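Local coordinates for kinesin-like protein (Caenorhabditis elegans, PDB 5X3E) that probably couples ATP hydrolysis to movement along microtubules, as a kinesin-6 motor, at residues H296-I301 with C330-A335. Sequence-based numbering, arbitrary orientation.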
loop_
_atom_site.group_PDB
_atom_site.type_symbol
_atom_site.label_atom_id
_atom_site.label_comp_id
_atom_site.label_asym_id
_atom_site.label_seq_id
_atom_site.Cartn_x
_atom_site.Cartn_y
_atom_site.Cartn_z
ATOM N N HIS A 296 -0.131 -11.137 3.729
ATOM C CA HIS A 296 0.168 -9.787 3.268
ATOM C C HIS A 296 -1.038 -9.264 2.499
ATOM O O HIS A 296 -1.563 -9.953 1.618
ATOM C CB HIS A 296 1.407 -9.749 2.365
ATOM C CG HIS A 296 2.591 -10.489 2.905
ATOM N ND1 HIS A 296 3.324 -10.042 3.983
ATOM C CD2 HIS A 296 3.186 -11.636 2.494
ATOM C CE1 HIS A 296 4.315 -10.886 4.219
ATOM N NE2 HIS A 296 4.252 -11.862 3.330
ATOM N N SER A 297 -1.476 -8.056 2.828
ATOM C CA SER A 297 -2.606 -7.442 2.146
ATOM C C SER A 297 -2.115 -6.252 1.333
ATOM O O SER A 297 -1.419 -5.375 1.859
ATOM C CB SER A 297 -3.685 -7.014 3.144
ATOM O OG SER A 297 -3.140 -6.164 4.125
ATOM N N VAL A 298 -2.500 -6.215 0.061
ATOM C CA VAL A 298 -1.994 -5.235 -0.894
ATOM C C VAL A 298 -3.183 -4.458 -1.440
ATOM O O VAL A 298 -3.995 -4.997 -2.206
ATOM C CB VAL A 298 -1.201 -5.901 -2.027
ATOM C CG1 VAL A 298 -0.646 -4.853 -2.979
ATOM C CG2 VAL A 298 -0.082 -6.768 -1.451
ATOM N N PHE A 299 -3.293 -3.198 -1.044
ATOM C CA PHE A 299 -4.353 -2.318 -1.515
ATOM C C PHE A 299 -3.714 -1.267 -2.416
ATOM O O PHE A 299 -2.893 -0.466 -1.960
ATOM C CB PHE A 299 -5.100 -1.693 -0.343
ATOM C CG PHE A 299 -6.331 -0.938 -0.747
ATOM C CD1 PHE A 299 -7.537 -1.594 -0.919
ATOM C CD2 PHE A 299 -6.285 0.431 -0.952
ATOM C CE1 PHE A 299 -8.673 -0.899 -1.290
ATOM C CE2 PHE A 299 -7.419 1.132 -1.323
ATOM C CZ PHE A 299 -8.614 0.466 -1.493
ATOM N N THR A 300 -4.054 -1.296 -3.701
ATOM C CA THR A 300 -3.433 -0.419 -4.687
ATOM C C THR A 300 -4.453 0.598 -5.182
ATOM O O THR A 300 -5.500 0.222 -5.721
ATOM C CB THR A 300 -2.876 -1.224 -5.857
ATOM O OG1 THR A 300 -1.912 -2.166 -5.370
ATOM C CG2 THR A 300 -2.214 -0.296 -6.861
ATOM N N ILE A 301 -4.134 1.875 -5.013
ATOM C CA ILE A 301 -4.944 2.978 -5.517
ATOM C C ILE A 301 -4.348 3.426 -6.840
ATOM O O ILE A 301 -3.186 3.847 -6.893
ATOM C CB ILE A 301 -4.996 4.141 -4.514
ATOM C CG1 ILE A 301 -5.417 3.632 -3.135
ATOM C CG2 ILE A 301 -5.944 5.226 -5.012
ATOM C CD1 ILE A 301 -5.114 4.582 -2.007
ATOM N N CYS A 330 0.459 2.300 -3.522
ATOM C CA CYS A 330 0.271 0.933 -3.071
ATOM C C CYS A 330 0.570 0.848 -1.579
ATOM O O CYS A 330 1.678 1.178 -1.144
ATOM C CB CYS A 330 1.165 -0.014 -3.869
ATOM S SG CYS A 330 1.037 -1.708 -3.325
ATOM N N LEU A 331 -0.416 0.397 -0.808
ATOM C CA LEU A 331 -0.332 0.301 0.645
ATOM C C LEU A 331 -0.375 -1.172 1.029
ATOM O O LEU A 331 -1.352 -1.865 0.726
ATOM C CB LEU A 331 -1.483 1.066 1.304
ATOM C CG LEU A 331 -1.555 2.561 0.988
ATOM C CD1 LEU A 331 -2.889 3.120 1.432
ATOM C CD2 LEU A 331 -0.410 3.307 1.661
ATOM N N VAL A 332 0.673 -1.645 1.699
ATOM C CA VAL A 332 0.858 -3.065 1.977
ATOM C C VAL A 332 0.924 -3.259 3.481
ATOM O O VAL A 332 1.767 -2.653 4.157
ATOM C CB VAL A 332 2.127 -3.613 1.309
ATOM C CG1 VAL A 332 2.289 -5.100 1.608
ATOM C CG2 VAL A 332 2.081 -3.353 -0.187
ATOM N N ASP A 333 0.043 -4.109 4.002
ATOM C CA ASP A 333 0.011 -4.451 5.419
ATOM C C ASP A 333 0.618 -5.845 5.548
ATOM O O ASP A 333 -0.061 -6.854 5.349
ATOM C CB ASP A 333 -1.413 -4.390 5.963
ATOM C CG ASP A 333 -1.469 -4.532 7.470
ATOM O OD1 ASP A 333 -0.399 -4.467 8.104
ATOM O OD2 ASP A 333 -2.577 -4.711 8.021
ATOM N N LEU A 334 1.909 -5.887 5.871
ATOM C CA LEU A 334 2.669 -7.125 5.865
ATOM C C LEU A 334 2.176 -8.084 6.940
ATOM O O LEU A 334 1.525 -7.699 7.915
ATOM C CB LEU A 334 4.155 -6.846 6.081
ATOM C CG LEU A 334 4.840 -6.061 4.964
ATOM C CD1 LEU A 334 6.263 -5.716 5.355
ATOM C CD2 LEU A 334 4.812 -6.839 3.653
ATOM N N ALA A 335 2.468 -9.364 6.724
ATOM C CA ALA A 335 2.218 -10.365 7.745
ATOM C C ALA A 335 3.110 -10.105 8.951
ATOM O O ALA A 335 4.181 -9.500 8.843
ATOM C CB ALA A 335 2.468 -11.765 7.190
#
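Ser-297 and Phe-299 pair with Asp-333 and Leu-331 as the two hydrogen-bonded rungs of an antiparallel ladder whose strand axes approach to 4.7 Å. Around Phe-299 the bonds are nearly straight: its N reaches Leu-331 O at 2.9 Å, and its O receives Leu-331 N in return. At the other rung Asp-333 N lies in the carbonyl plane of Ser-297 O, whereas Ser-297 N approaches Asp-333 O from above the carbonyl plane, 41° out of it. Ser-297 O also takes a CA-H...O contact from Val-332 CA at 3.2 Å.

Apolar contacts line the face bearing Val-298, Thr-300, Cys-330 and Val-332. Val-298 and Val-332 lie side by side, and Val-298 CG1 also meets Cys-330 SG at 3.6 Å. With Cys-330 SG anti to its own backbone N (chi1 178°), the sulfur faces both Val-298 CG1 and Thr-300 OG1 across the ladder. On the face bearing Ser-297, Phe-299, Leu-331 and Asp-333, Ile-301 CD1 reaches Leu-331 CD1 at 4.3 Å.

As in other kinesins, His-296 probably closes switch I (SSRSH); its ring lies against Leu-334 and Ala-335 of switch II (DLAGSE). Leu-334 CA meets its edge, with His-296 ND1 3.5 Å from Leu-334 CD2, while His-296 CE1 rests 3.6 Å from Ala-335 CB; His-296 NE2 is hydrogen-bonded to Ser-359 OG of helix 350-375. With an alanine here, Ser-359 OG would probably lose this partner and a gap open beside Leu-334 and Ala-335.

Both strands belong to the central sheet of the kinesin motor domain, flanked by strands 213-225 and 114-119. Helix 141-152 covers Phe-299 and Ile-301, and Phe-299 stacks edge-to-face with Tyr-221 and Phe-274. Asp-333 touches Lys-126 and Thr-127 of the probable P-loop, placing this end of the ladder beside the presumed nucleotide pocket.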